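Local coordinates for protein nucleoside phosphorylase, putative (Trypanosoma brucei, PDB 3BJE) that acts as a homodimeric uridine phosphorylase, splitting uridine with phosphate into uracil and ribose 1-phosphate, at residues A[47-51]-A[52-56]; A[56-59]-A[60-64]. One frame throughout, in Å; residues are numbered along the deposited sequence.

Contact 1. Residues A[47-51]-A[52-56]. With R1P (1-O-phosphono-alpha-D-ribofuranose), chain C.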
# COMPACT_ATOMS: atom_id res chain seq x y z
N ILE A 47 6.88 1.18 -17.72
CA ILE A 47 6.95 -0.05 -16.95
C ILE A 47 6.85 0.28 -15.48
O ILE A 47 7.58 1.14 -15.01
CB ILE A 47 8.26 -0.79 -17.18
CG1 ILE A 47 8.40 -1.18 -18.64
CG2 ILE A 47 8.30 -2.05 -16.31
CD1 ILE A 47 9.72 -1.82 -18.97
N PHE A 48 5.93 -0.38 -14.77
CA PHE A 48 5.82 -0.30 -13.32
C PHE A 48 6.57 -1.46 -12.70
O PHE A 48 6.45 -2.62 -13.14
CB PHE A 48 4.37 -0.43 -12.86
CG PHE A 48 3.52 0.81 -12.99
CD1 PHE A 48 4.04 2.08 -13.16
CD2 PHE A 48 2.16 0.66 -12.84
CE1 PHE A 48 3.18 3.17 -13.23
CE2 PHE A 48 1.31 1.74 -12.90
CZ PHE A 48 1.82 2.99 -13.10
N VAL A 49 7.34 -1.18 -11.66
CA VAL A 49 7.92 -2.22 -10.83
C VAL A 49 7.59 -1.89 -9.39
O VAL A 49 7.42 -0.76 -9.05
CB VAL A 49 9.46 -2.29 -11.00
CG1 VAL A 49 9.79 -2.72 -12.43
CG2 VAL A 49 10.13 -0.96 -10.64
N GLY A 50 7.47 -2.88 -8.52
CA GLY A 50 7.17 -2.57 -7.14
C GLY A 50 8.41 -2.11 -6.39
O GLY A 50 8.38 -1.14 -5.61
N ASP A 51 9.49 -2.84 -6.59
CA ASP A 51 10.73 -2.66 -5.85
C ASP A 51 11.55 -1.53 -6.46
O ASP A 51 11.93 -1.60 -7.64
CB ASP A 51 11.51 -3.97 -5.94
CG ASP A 51 12.80 -3.96 -5.13
OD1 ASP A 51 13.19 -2.91 -4.56
OD2 ASP A 51 13.46 -5.02 -5.09
N PRO A 52 11.82 -0.45 -5.70
CA PRO A 52 12.66 0.62 -6.24
C PRO A 52 14.01 0.14 -6.75
O PRO A 52 14.55 0.73 -7.69
CB PRO A 52 12.83 1.59 -5.05
CG PRO A 52 12.34 0.88 -3.87
CD PRO A 52 11.35 -0.13 -4.33
N GLY A 53 14.56 -0.91 -6.16
CA GLY A 53 15.83 -1.48 -6.64
C GLY A 53 15.80 -1.94 -8.09
O GLY A 53 16.83 -1.94 -8.77
N ARG A 54 14.62 -2.31 -8.59
CA ARG A 54 14.52 -2.85 -9.95
C ARG A 54 14.62 -1.77 -11.03
O ARG A 54 14.78 -2.08 -12.22
CB ARG A 54 13.21 -3.64 -10.11
CG ARG A 54 13.18 -4.59 -11.32
CD ARG A 54 11.96 -5.53 -11.34
NE ARG A 54 11.79 -6.22 -10.06
CZ ARG A 54 10.65 -6.32 -9.37
NH1 ARG A 54 9.51 -5.82 -9.83
NH2 ARG A 54 10.66 -6.94 -8.20
N VAL A 55 14.50 -0.51 -10.64
CA VAL A 55 14.52 0.60 -11.58
C VAL A 55 15.88 0.66 -12.29
O VAL A 55 15.95 0.80 -13.50
CB VAL A 55 14.22 1.95 -10.88
CG1 VAL A 55 14.57 3.13 -11.78
CG2 VAL A 55 12.74 2.02 -10.46
N ASP A 56 16.96 0.55 -11.52
CA ASP A 56 18.30 0.60 -12.11
C ASP A 56 18.62 -0.61 -12.98
O ASP A 56 19.35 -0.49 -13.97
CB ASP A 56 19.35 0.75 -11.02
CG ASP A 56 19.37 2.15 -10.44
OD1 ASP A 56 18.71 3.04 -11.00
OD2 ASP A 56 20.06 2.36 -9.43
C5 R1P C . 5.54 -8.08 -2.08
O5 R1P C . 6.75 -8.79 -1.73
C4 R1P C . 5.73 -7.29 -3.35
O4 R1P C . 6.28 -8.10 -4.40
C1 R1P C . 5.40 -8.13 -5.53
C2 R1P C . 4.03 -7.79 -4.93
O2 R1P C . 2.99 -7.39 -5.85
C3 R1P C . 4.42 -6.74 -3.89
O3 R1P C . 4.67 -5.45 -4.47
O1 R1P C . 5.83 -7.25 -6.63
P R1P C . 7.20 -6.42 -6.79
O1P R1P C . 7.05 -5.44 -5.62
O2P R1P C . 7.08 -5.76 -8.15
O3P R1P C . 8.38 -7.33 -6.61
O HOH W 1 13.06 -7.29 -6.50
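Arg54 turns back across Val49 to reach the phosphate of the bound ribose 1-phosphate, and the two side chains meet at a slant. The aliphatic part of the arginine lies against the valine branch CG1, with Val49 CG1 3.7 Å from Arg54 CD. Farther out the chain bends at chi3 (-51°), which carries the guanidinium back past Val49 CB toward the start of the turn. The phosphate sits at the edge of this flat group, its phosphorus in the guanidinium plane, so both terminal nitrogens can donate: Arg54 NH1 to O2P of the sugar phosphate and Arg54 NH2 to O3P at 2.8 Å, both bonds nearly straight. O2P accepts a second hydrogen bond, from Gly50 N, 2.9 Å away.

This phosphate-binding turn, running from the end of strand 45-49 into helix 54-59, belongs to the nucleoside phosphorylase fold, and Arg145 and Thr148 also bind the ligand, as do His34 and Arg74 of the second subunit. Asp51 shapes the turn. With CG anti to the backbone N (chi1 -177°), its carboxylate reaches forward and OD1 accepts from Gly53 N at 2.9 Å, a capping bond that enters from above the carboxylate plane. The type I turn is closed by Arg54 N donating to Asp51 O, also 2.9 Å. Asp51 CB covers one face of the guanidinium, while a water bridges Asp51 OD2 to Arg54 NH2; the two charged groups do not touch directly. On its other methyl branch, Val49 CG2 meets Val55 CG2 at 4.0 Å, the two side chains crossing at about a right angle.

Contact 2. Residues A[56-59]-A[60-64]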
# COMPACT_ATOMS: atom_id res chain seq x y z
N ASP A 56 16.96 0.55 -11.52
CA ASP A 56 18.30 0.60 -12.11
C ASP A 56 18.62 -0.61 -12.98
O ASP A 56 19.35 -0.49 -13.97
CB ASP A 56 19.35 0.75 -11.02
CG ASP A 56 19.37 2.15 -10.44
OD1 ASP A 56 18.71 3.04 -11.00
OD2 ASP A 56 20.06 2.36 -9.43
N VAL A 57 18.07 -1.76 -12.62
CA VAL A 57 18.27 -2.96 -13.41
C VAL A 57 17.63 -2.77 -14.79
O VAL A 57 18.24 -3.06 -15.83
CB VAL A 57 17.70 -4.23 -12.72
CG1 VAL A 57 18.13 -5.47 -13.49
CG2 VAL A 57 18.15 -4.31 -11.25
N ILE A 58 16.40 -2.25 -14.80
CA ILE A 58 15.68 -2.02 -16.04
C ILE A 58 16.32 -0.90 -16.87
O ILE A 58 16.49 -1.05 -18.07
CB ILE A 58 14.19 -1.70 -15.77
CG1 ILE A 58 13.51 -2.96 -15.23
CG2 ILE A 58 13.50 -1.23 -17.04
CD1 ILE A 58 12.07 -2.75 -14.80
N SER A 59 16.69 0.20 -16.25
CA SER A 59 17.20 1.34 -17.03
C SER A 59 18.53 1.00 -17.68
O SER A 59 18.91 1.62 -18.68
CB SER A 59 17.32 2.61 -16.19
OG SER A 59 18.32 2.50 -15.22
N GLY A 60 19.23 0.02 -17.12
CA GLY A 60 20.47 -0.48 -17.72
C GLY A 60 20.26 -1.09 -19.09
O GLY A 60 21.21 -1.20 -19.86
N TYR A 61 19.03 -1.49 -19.40
CA TYR A 61 18.68 -2.04 -20.71
C TYR A 61 18.24 -0.97 -21.71
O TYR A 61 18.06 -1.27 -22.88
CB TYR A 61 17.56 -3.09 -20.58
CG TYR A 61 18.02 -4.36 -19.92
CD1 TYR A 61 18.00 -4.50 -18.55
CD2 TYR A 61 18.50 -5.43 -20.69
CE1 TYR A 61 18.43 -5.66 -17.93
CE2 TYR A 61 18.93 -6.61 -20.08
CZ TYR A 61 18.89 -6.72 -18.70
OH TYR A 61 19.33 -7.88 -18.09
N PHE A 62 18.06 0.27 -21.26
CA PHE A 62 17.76 1.36 -22.17
C PHE A 62 18.94 1.60 -23.09
O PHE A 62 20.09 1.27 -22.76
CB PHE A 62 17.43 2.66 -21.42
CG PHE A 62 16.15 2.62 -20.59
CD1 PHE A 62 15.26 1.55 -20.66
CD2 PHE A 62 15.83 3.70 -19.77
CE1 PHE A 62 14.10 1.55 -19.90
CE2 PHE A 62 14.67 3.70 -19.02
CZ PHE A 62 13.80 2.63 -19.09
N ASP A 63 18.66 2.17 -24.24
CA ASP A 63 19.69 2.53 -25.22
C ASP A 63 20.80 3.35 -24.56
O ASP A 63 20.53 4.16 -23.68
CB ASP A 63 19.06 3.33 -26.36
CG ASP A 63 17.98 2.57 -27.10
OD1 ASP A 63 18.05 1.32 -27.15
OD2 ASP A 63 17.08 3.23 -27.66
N LYS A 64 22.04 3.12 -24.98
CA LYS A 64 23.21 3.75 -24.36
C LYS A 64 23.06 5.27 -24.34
O LYS A 64 22.71 5.89 -25.35
CB LYS A 64 24.49 3.30 -25.08
CG LYS A 64 25.77 4.02 -24.64
CD LYS A 64 27.02 3.37 -25.27
CE LYS A 64 28.23 4.32 -25.36
NZ LYS A 64 28.24 5.25 -26.54
O HOH W 2 21.26 2.54 -20.26
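The Phe62 ring lies with one face against Ser59 CA, which stands 3.8 Å from the ring centroid and 8° off the normal, a CH-pi contact centred on the ring. Tyr61 presents an edge instead: the carbonyl oxygens Val57 O and Ile58 O lie near its ring plane, with Tyr61 CD1 3.1 Å from Val57 O. Both rings thus fold back on the C-terminal end of helix 54-59, where the chain leaves the helix through a type I turn from Ser59 to Phe62, in the phosphorylase-superfamily fold.

The backbone bonds document how the helix ends. Gly60 N still donates to Asp56 O at 3.2 Å, an i to i+4 bond of the alpha-helical kind. The next two are shorter in span, from Tyr61 N to Ile58 O (2.9 Å) and from Phe62 N to Ser59 O (3.0 Å), each linking residues three apart, as in a 3-10 turn.

Phe62, with CG anti to its carbonyl carbon (chi1 -66°), swings back over Ser59, and its CE1 also comes to 4.0 Å from Ile58 CG2. Val90 of strand 86-92 touches both Ile58 and Phe62, and Ile67 adds to the packing on Phe62. Tyr61 turns instead to helix 329-348, where it meets Lys336, Ile339 and Leu343; Val57 joins it on Ile339. Asp56 points away from the turn and forms a salt bridge through its OD1 with Arg77 NH2. A water bridges the turn, donating to Ser59 O and to Phe62 O, each at 3.0 Å.

Overall arrangement
Contacts 1 and 2 cover the two ends of helix 54-59 and share Asp56; their centres lie 11 Å apart. Contact 1 is at the phosphate end of the pocket, with the Arg54 side chain about 9 Å from the bound uracil. Contact 2 lies away from the substrate pocket and the calcium site, its centre about 20 Å from the centre of the chain against 12 Å for contact 1. Packing joins them directly: Ile58 CD1 approaches Val49 CG1 to 3.3 Å and Ile47 CG2 to 4.1 Å, placing the helix on strand 45-49. The side chain of Ile58 is about 9 Å from the bound R1P.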